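Local coordinates for protein ATP phosphoribosyltransferase regulatory subunit (Lactococcus lactis, PDB 1Z7M) that is required for the first step of histidine biosynthesis and may let histidine exert feedback control on ATP phosphoribosyltransferase, at residues 58-69 / 94-105. Numbering follows the deposited sequence.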
ATOM      1  N   VAL B  58      -9.507 -18.093  21.136  1.00 60.14           N
ATOM      2  CA  VAL B  58      -8.616 -18.111  19.984  1.00 59.12           C
ATOM      3  C   VAL B  58      -8.279 -16.674  19.603  1.00 58.13           C
ATOM      4  O   VAL B  58      -9.082 -15.764  19.807  1.00 58.69           O
ATOM      5  CB  VAL B  58      -9.257 -18.808  18.777  1.00 58.66           C
ATOM      6  CG1 VAL B  58     -10.753 -18.712  18.865  1.00 58.27           C
ATOM      7  CG2 VAL B  58      -8.775 -18.155  17.487  1.00 57.96           C
ATOM      8  N   MET B  59      -7.083 -16.459  19.073  1.00 57.80           N
ATOM      9  CA  MET B  59      -6.697 -15.120  18.674  1.00 57.71           C
ATOM     10  C   MET B  59      -6.475 -15.169  17.174  1.00 55.71           C
ATOM     11  O   MET B  59      -5.460 -15.692  16.704  1.00 58.43           O
ATOM     12  CB  MET B  59      -5.433 -14.707  19.419  1.00 56.63           C
ATOM     13  CG  MET B  59      -5.704 -14.482  20.888  1.00 55.49           C
ATOM     14  SD  MET B  59      -4.242 -14.235  21.864  1.00 53.13           S
ATOM     15  CE  MET B  59      -3.661 -12.707  21.237  1.00 54.80           C
ATOM     16  N   PRO B  60      -7.443 -14.652  16.396  1.00 56.71           N
ATOM     17  CA  PRO B  60      -7.324 -14.662  14.943  1.00 55.55           C
ATOM     18  C   PRO B  60      -6.202 -13.738  14.541  1.00 52.98           C
ATOM     19  O   PRO B  60      -5.863 -12.809  15.276  1.00 54.27           O
ATOM     20  CB  PRO B  60      -8.677 -14.136  14.477  1.00 54.80           C
ATOM     21  CG  PRO B  60      -9.571 -14.315  15.654  1.00 54.60           C
ATOM     22  CD  PRO B  60      -8.681 -13.978  16.797  1.00 55.17           C
ATOM     23  N   PRO B  61      -5.615 -13.975  13.359  1.00 55.04           N
ATOM     24  CA  PRO B  61      -4.515 -13.165  12.836  1.00 54.74           C
ATOM     25  C   PRO B  61      -4.972 -11.725  12.621  1.00 54.87           C
ATOM     26  O   PRO B  61      -6.163 -11.467  12.431  1.00 54.82           O
ATOM     27  CB  PRO B  61      -4.171 -13.872  11.541  1.00 53.53           C
ATOM     28  CG  PRO B  61      -5.496 -14.395  11.114  1.00 53.21           C
ATOM     29  CD  PRO B  61      -6.057 -14.960  12.364  1.00 53.18           C
ATOM     30  N   SER B  62      -4.028 -10.792  12.653  1.00 56.42           N
ATOM     31  CA  SER B  62      -4.355  -9.380  12.478  1.00 57.54           C
ATOM     32  C   SER B  62      -4.684  -9.018  11.041  1.00 57.12           C
ATOM     33  O   SER B  62      -5.455  -8.099  10.796  1.00 56.85           O
ATOM     34  CB  SER B  62      -3.203  -8.510  12.975  1.00 58.53           C
ATOM     35  OG  SER B  62      -3.057  -8.608  14.387  1.00 61.08           O
ATOM     36  N   PHE B  63      -4.092  -9.730  10.088  1.00 57.87           N
ATOM     37  CA  PHE B  63      -4.366  -9.460   8.684  1.00 58.24           C
ATOM     38  C   PHE B  63      -4.910 -10.679   7.968  1.00 58.86           C
ATOM     39  O   PHE B  63      -4.533 -11.820   8.246  1.00 58.72           O
ATOM     40  CB  PHE B  63      -3.117  -9.001   7.949  1.00 57.83           C
ATOM     41  CG  PHE B  63      -2.457  -7.812   8.560  1.00 58.52           C
ATOM     42  CD1 PHE B  63      -1.472  -7.973   9.523  1.00 59.09           C
ATOM     43  CD2 PHE B  63      -2.815  -6.523   8.175  1.00 58.12           C
ATOM     44  CE1 PHE B  63      -0.855  -6.876  10.090  1.00 59.28           C
ATOM     45  CE2 PHE B  63      -2.204  -5.421   8.737  1.00 57.43           C
ATOM     46  CZ  PHE B  63      -1.224  -5.595   9.696  1.00 58.87           C
ATOM     47  N   GLU B  64      -5.785 -10.414   7.011  1.00 59.83           N
ATOM     48  CA  GLU B  64      -6.403 -11.455   6.219  1.00 60.82           C
ATOM     49  C   GLU B  64      -6.318 -11.019   4.743  1.00 61.60           C
ATOM     50  O   GLU B  64      -6.029  -9.859   4.457  1.00 61.53           O
ATOM     51  CB  GLU B  64      -7.852 -11.600   6.682  1.00 61.10           C
ATOM     52  CG  GLU B  64      -8.312 -13.022   6.892  1.00 63.04           C
ATOM     53  CD  GLU B  64      -7.603 -13.729   8.033  1.00 64.23           C
ATOM     54  OE1 GLU B  64      -7.984 -13.514   9.204  1.00 64.98           O
ATOM     55  OE2 GLU B  64      -6.661 -14.501   7.754  1.00 64.48           O
ATOM     56  N   TYR B  65      -6.515 -11.947   3.812  1.00 62.96           N
ATOM     57  CA  TYR B  65      -6.505 -11.595   2.391  1.00 64.40           C
ATOM     58  C   TYR B  65      -7.840 -10.923   2.159  1.00 65.58           C
ATOM     59  O   TYR B  65      -8.870 -11.462   2.551  1.00 66.09           O
ATOM     60  CB  TYR B  65      -6.421 -12.841   1.508  1.00 64.85           C
ATOM     61  CG  TYR B  65      -5.023 -13.330   1.298  1.00 65.31           C
ATOM     62  CD1 TYR B  65      -4.670 -14.639   1.591  1.00 65.57           C
ATOM     63  CD2 TYR B  65      -4.039 -12.467   0.838  1.00 65.42           C
ATOM     64  CE1 TYR B  65      -3.364 -15.078   1.438  1.00 66.01           C
ATOM     65  CE2 TYR B  65      -2.738 -12.891   0.681  1.00 65.79           C
ATOM     66  CZ  TYR B  65      -2.401 -14.196   0.985  1.00 66.27           C
ATOM     67  OH  TYR B  65      -1.094 -14.610   0.859  1.00 66.99           O
ATOM     68  N   THR B  66      -7.850  -9.759   1.527  1.00 66.17           N
ATOM     69  CA  THR B  66      -9.116  -9.081   1.319  1.00 66.87           C
ATOM     70  C   THR B  66     -10.152 -10.005   0.693  1.00 68.24           C
ATOM     71  O   THR B  66     -11.347  -9.808   0.892  1.00 68.56           O
ATOM     72  CB  THR B  66      -8.954  -7.824   0.456  1.00 66.66           C
ATOM     73  OG1 THR B  66      -7.935  -6.983   1.013  1.00 65.73           O
ATOM     74  CG2 THR B  66     -10.255  -7.047   0.426  1.00 65.95           C
ATOM     75  N   GLN B  67      -9.690 -11.016  -0.047  1.00 69.47           N
ATOM     76  CA  GLN B  67     -10.568 -12.005  -0.693  1.00 70.50           C
ATOM     77  C   GLN B  67     -11.564 -12.631   0.280  1.00 71.30           C
ATOM     78  O   GLN B  67     -12.761 -12.700   0.001  1.00 71.57           O
ATOM     79  CB  GLN B  67      -9.738 -13.117  -1.336  1.00 71.11           C
ATOM     80  CG  GLN B  67      -8.772 -12.634  -2.405  1.00 71.46           C
ATOM     81  N   LEU B  68     -11.047 -13.096   1.414  1.00 71.56           N
ATOM     82  CA  LEU B  68     -11.854 -13.741   2.437  1.00 72.32           C
ATOM     83  C   LEU B  68     -13.097 -12.937   2.799  1.00 73.30           C
ATOM     84  O   LEU B  68     -14.203 -13.474   2.888  1.00 73.03           O
ATOM     85  CB  LEU B  68     -11.013 -13.967   3.695  1.00 72.58           C
ATOM     86  CG  LEU B  68     -11.608 -14.897   4.755  1.00 72.45           C
ATOM     87  CD1 LEU B  68     -11.313 -16.334   4.365  1.00 71.68           C
ATOM     88  CD2 LEU B  68     -11.012 -14.593   6.120  1.00 72.06           C
ATOM     89  N   TYR B  69     -12.917 -11.642   3.004  1.00 74.07           N
ATOM     90  CA  TYR B  69     -14.031 -10.781   3.385  1.00 75.66           C
ATOM     91  C   TYR B  69     -14.949 -10.400   2.221  1.00 77.05           C
ATOM     92  O   TYR B  69     -16.170 -10.491   2.324  1.00 76.82           O
ATOM     93  CB  TYR B  69     -13.492  -9.508   4.050  1.00 75.35           C
ATOM     94  CG  TYR B  69     -12.697  -9.719   5.326  1.00 74.84           C
ATOM     95  CD1 TYR B  69     -11.407  -9.213   5.450  1.00 74.31           C
ATOM     96  CD2 TYR B  69     -13.254 -10.375   6.423  1.00 74.68           C
ATOM     97  CE1 TYR B  69     -10.694  -9.345   6.630  1.00 74.09           C
ATOM     98  CE2 TYR B  69     -12.550 -10.514   7.610  1.00 74.39           C
ATOM     99  CZ  TYR B  69     -11.268  -9.994   7.707  1.00 74.27           C
ATOM    100  OH  TYR B  69     -10.556 -10.131   8.877  1.00 74.08           O
ATOM    101  N   SER B  94      -3.585  -8.109  -1.845  1.00 67.69           N
ATOM    102  CA  SER B  94      -4.186  -7.083  -0.998  1.00 65.47           C
ATOM    103  C   SER B  94      -4.686  -7.655   0.314  1.00 63.64           C
ATOM    104  O   SER B  94      -5.612  -8.459   0.324  1.00 63.86           O
ATOM    105  CB  SER B  94      -5.356  -6.410  -1.723  1.00 65.80           C
ATOM    106  OG  SER B  94      -6.066  -5.524  -0.864  1.00 66.34           O
ATOM    107  N   ILE B  95      -4.081  -7.248   1.422  1.00 61.51           N
ATOM    108  CA  ILE B  95      -4.526  -7.744   2.720  1.00 59.71           C
ATOM    109  C   ILE B  95      -5.337  -6.707   3.477  1.00 58.83           C
ATOM    110  O   ILE B  95      -5.178  -5.495   3.295  1.00 58.76           O
ATOM    111  CB  ILE B  95      -3.358  -8.171   3.621  1.00 58.27           C
ATOM    112  CG1 ILE B  95      -2.416  -7.003   3.827  1.00 56.78           C
ATOM    113  CG2 ILE B  95      -2.634  -9.341   3.005  1.00 58.69           C
ATOM    114  CD1 ILE B  95      -1.354  -7.279   4.801  1.00 54.72           C
ATOM    115  N   THR B  96      -6.196  -7.190   4.357  1.00 57.83           N
ATOM    116  CA  THR B  96      -7.030  -6.288   5.121  1.00 57.46           C
ATOM    117  C   THR B  96      -6.883  -6.489   6.640  1.00 56.68           C
ATOM    118  O   THR B  96      -6.657  -7.598   7.128  1.00 56.79           O
ATOM    119  CB  THR B  96      -8.524  -6.432   4.673  1.00 57.92           C
ATOM    120  OG1 THR B  96      -8.640  -6.112   3.277  1.00 58.11           O
ATOM    121  CG2 THR B  96      -9.419  -5.482   5.448  1.00 58.69           C
ATOM    122  N   LEU B  97      -6.985  -5.383   7.369  1.00 55.67           N
ATOM    123  CA  LEU B  97      -6.896  -5.383   8.813  1.00 54.63           C
ATOM    124  C   LEU B  97      -8.104  -6.123   9.362  1.00 54.55           C
ATOM    125  O   LEU B  97      -9.203  -5.980   8.828  1.00 54.68           O
ATOM    126  CB  LEU B  97      -6.910  -3.955   9.320  1.00 54.42           C
ATOM    127  CG  LEU B  97      -5.994  -3.760  10.514  1.00 54.43           C
ATOM    128  CD1 LEU B  97      -4.601  -4.052  10.101  1.00 54.97           C
ATOM    129  CD2 LEU B  97      -6.055  -2.371  10.990  1.00 53.99           C
ATOM    130  N   ARG B  98      -7.923  -6.894  10.433  1.00 54.58           N
ATOM    131  CA  ARG B  98      -9.033  -7.669  10.982  1.00 54.55           C
ATOM    132  C   ARG B  98     -10.327  -6.919  10.853  1.00 54.81           C
ATOM    133  O   ARG B  98     -10.473  -5.844  11.415  1.00 54.45           O
ATOM    134  CB  ARG B  98      -8.808  -8.032  12.443  1.00 53.89           C
ATOM    135  CG  ARG B  98      -8.970  -9.530  12.690  1.00 53.69           C
ATOM    136  CD  ARG B  98      -9.766  -9.815  13.950  1.00 52.31           C
ATOM    137  NE  ARG B  98      -9.309  -8.990  15.060  1.00 50.83           N
ATOM    138  CZ  ARG B  98      -8.134  -9.126  15.661  1.00 49.11           C
ATOM    139  NH1 ARG B  98      -7.287 -10.067  15.271  1.00 48.07           N
ATOM    140  NH2 ARG B  98      -7.799  -8.290  16.630  1.00 49.32           N
ATOM    141  N   TYR B  99     -11.256  -7.493  10.096  1.00 55.75           N
ATOM    142  CA  TYR B  99     -12.557  -6.885   9.881  1.00 56.99           C
ATOM    143  C   TYR B  99     -13.676  -7.649  10.577  1.00 57.88           C
ATOM    144  O   TYR B  99     -14.694  -7.064  10.959  1.00 58.53           O
ATOM    145  CB  TYR B  99     -12.873  -6.838   8.393  1.00 57.83           C
ATOM    146  CG  TYR B  99     -14.073  -5.985   8.053  1.00 59.35           C
ATOM    147  CD1 TYR B  99     -13.984  -4.597   8.069  1.00 60.17           C
ATOM    148  CD2 TYR B  99     -15.282  -6.560   7.674  1.00 60.05           C
ATOM    149  CE1 TYR B  99     -15.059  -3.797   7.708  1.00 60.84           C
ATOM    150  CE2 TYR B  99     -16.371  -5.769   7.314  1.00 60.77           C
ATOM    151  CZ  TYR B  99     -16.243  -4.385   7.328  1.00 60.98           C
ATOM    152  OH  TYR B  99     -17.279  -3.587   6.925  1.00 61.37           O
ATOM    153  N   ASP B 100     -13.489  -8.952  10.743  1.00 58.03           N
ATOM    154  CA  ASP B 100     -14.511  -9.782  11.355  1.00 58.20           C
ATOM    155  C   ASP B 100     -13.892 -10.873  12.199  1.00 58.58           C
ATOM    156  O   ASP B 100     -12.805 -11.346  11.894  1.00 58.77           O
ATOM    157  CB  ASP B 100     -15.388 -10.382  10.248  1.00 57.74           C
ATOM    158  CG  ASP B 100     -16.361 -11.418  10.765  1.00 57.86           C
ATOM    159  OD1 ASP B 100     -16.047 -12.622  10.682  1.00 57.26           O
ATOM    160  OD2 ASP B 100     -17.441 -11.028  11.254  1.00 57.87           O
ATOM    161  N   PHE B 101     -14.578 -11.260  13.268  1.00 58.56           N
ATOM    162  CA  PHE B 101     -14.074 -12.309  14.150  1.00 58.80           C
ATOM    163  C   PHE B 101     -14.676 -13.675  13.827  1.00 59.27           C
ATOM    164  O   PHE B 101     -14.044 -14.694  14.061  1.00 59.55           O
ATOM    165  CB  PHE B 101     -14.376 -11.980  15.628  1.00 57.65           C
ATOM    166  CG  PHE B 101     -13.265 -11.263  16.353  1.00 55.84           C
ATOM    167  CD1 PHE B 101     -13.388  -9.919  16.689  1.00 55.36           C
ATOM    168  CD2 PHE B 101     -12.109 -11.938  16.727  1.00 55.57           C
ATOM    169  CE1 PHE B 101     -12.374  -9.251  17.392  1.00 54.26           C
ATOM    170  CE2 PHE B 101     -11.091 -11.285  17.426  1.00 54.99           C
ATOM    171  CZ  PHE B 101     -11.227  -9.935  17.761  1.00 54.26           C
ATOM    172  N   THR B 102     -15.896 -13.702  13.296  1.00 59.50           N
ATOM    173  CA  THR B 102     -16.555 -14.974  12.995  1.00 59.36           C
ATOM    174  C   THR B 102     -15.865 -15.766  11.886  1.00 59.62           C
ATOM    175  O   THR B 102     -15.543 -16.943  12.059  1.00 60.13           O
ATOM    176  CB  THR B 102     -18.038 -14.766  12.635  1.00 58.19           C
ATOM    177  OG1 THR B 102     -18.690 -14.104  13.716  1.00 57.65           O
ATOM    178  CG2 THR B 102     -18.725 -16.081  12.440  1.00 57.05           C
ATOM    179  N   LEU B 103     -15.627 -15.111  10.757  1.00 59.98           N
ATOM    180  CA  LEU B 103     -14.989 -15.747   9.617  1.00 60.45           C
ATOM    181  C   LEU B 103     -13.730 -16.532   9.933  1.00 60.77           C
ATOM    182  O   LEU B 103     -13.604 -17.694   9.552  1.00 60.39           O
ATOM    183  CB  LEU B 103     -14.676 -14.708   8.546  1.00 60.64           C
ATOM    184  CG  LEU B 103     -15.783 -14.557   7.515  1.00 61.49           C
ATOM    185  CD1 LEU B 103     -15.434 -13.483   6.488  1.00 62.07           C
ATOM    186  CD2 LEU B 103     -15.969 -15.903   6.847  1.00 61.13           C
ATOM    187  N   PRO B 104     -12.763 -15.908  10.614  1.00 61.24           N
ATOM    188  CA  PRO B 104     -11.530 -16.632  10.938  1.00 61.53           C
ATOM    189  C   PRO B 104     -11.730 -17.799  11.910  1.00 61.68           C
ATOM    190  O   PRO B 104     -10.977 -18.766  11.882  1.00 62.29           O
ATOM    191  CB  PRO B 104     -10.618 -15.533  11.487  1.00 61.25           C
ATOM    192  CG  PRO B 104     -11.577 -14.577  12.092  1.00 61.46           C
ATOM    193  CD  PRO B 104     -12.694 -14.514  11.080  1.00 61.02           C
ATOM    194  N   LEU B 105     -12.746 -17.715  12.760  1.00 61.16           N
ATOM    195  CA  LEU B 105     -13.011 -18.792  13.690  1.00 61.37           C
ATOM    196  C   LEU B 105     -13.709 -19.927  12.942  1.00 62.25           C
ATOM    197  O   LEU B 105     -13.558 -21.106  13.281  1.00 62.76           O
ATOM    198  CB  LEU B 105     -13.892 -18.314  14.844  1.00 60.89           C
ATOM    199  CG  LEU B 105     -13.411 -17.158  15.720  1.00 60.22           C
ATOM    200  CD1 LEU B 105     -14.115 -17.205  17.053  1.00 59.35           C
ATOM    201  CD2 LEU B 105     -11.930 -17.254  15.946  1.00 60.38           C
TER
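Y69 leans against the turn that follows strand 94-97, and Y99 meets it with two different parts. The CB of Y99 lies over the centre of the Y69 ring, 3.7 Å from its centroid, a CH-pi contact; farther out, the Y99 ring turns its edge to the same tyrosine in a T-shaped pair, planes at 64°. A tyrosine suits this place because its OH also accepts a nearly straight bond from Y99 N (3.0 Å), satisfying a backbone N-H at the turn. L103 CD1 packs beside Y69 CD2.

T96 CB lies at this ring's edge, where strands 63-65 and 94-97 pair antiparallel. E64 and T96 form the hydrogen-bonded pair, with E64 N to T96 O at 3.0 Å and T96 N to E64 O at 2.7 Å. Just past strand 63-65, T66 N bonds S94 O, and the hydroxyls of T66 and T96 share a hydrogen bond, their side chains crossing at about a right angle. Each OG1 is anti to its own carbonyl carbon (chi1 -53° and -60°), which lets two small branched residues meet through oxygen.

At the other end, the compact ring of P60 packs against F101, P104 and L105, its CG 3.6 Å from F101 CD2. R98 CD sits over the F101 ring, while R98 NH2 bonds K125 O. D100 OD1 caps the turn into helix 102-111 by accepting from L103 N.

Within this class II synthetase-like fold, strand 94-97 lies between 63-65 and 86-88; F101 and L105 rest on strand 118-127 of the large sheet, and F63 stacks on F85 of the second subunit.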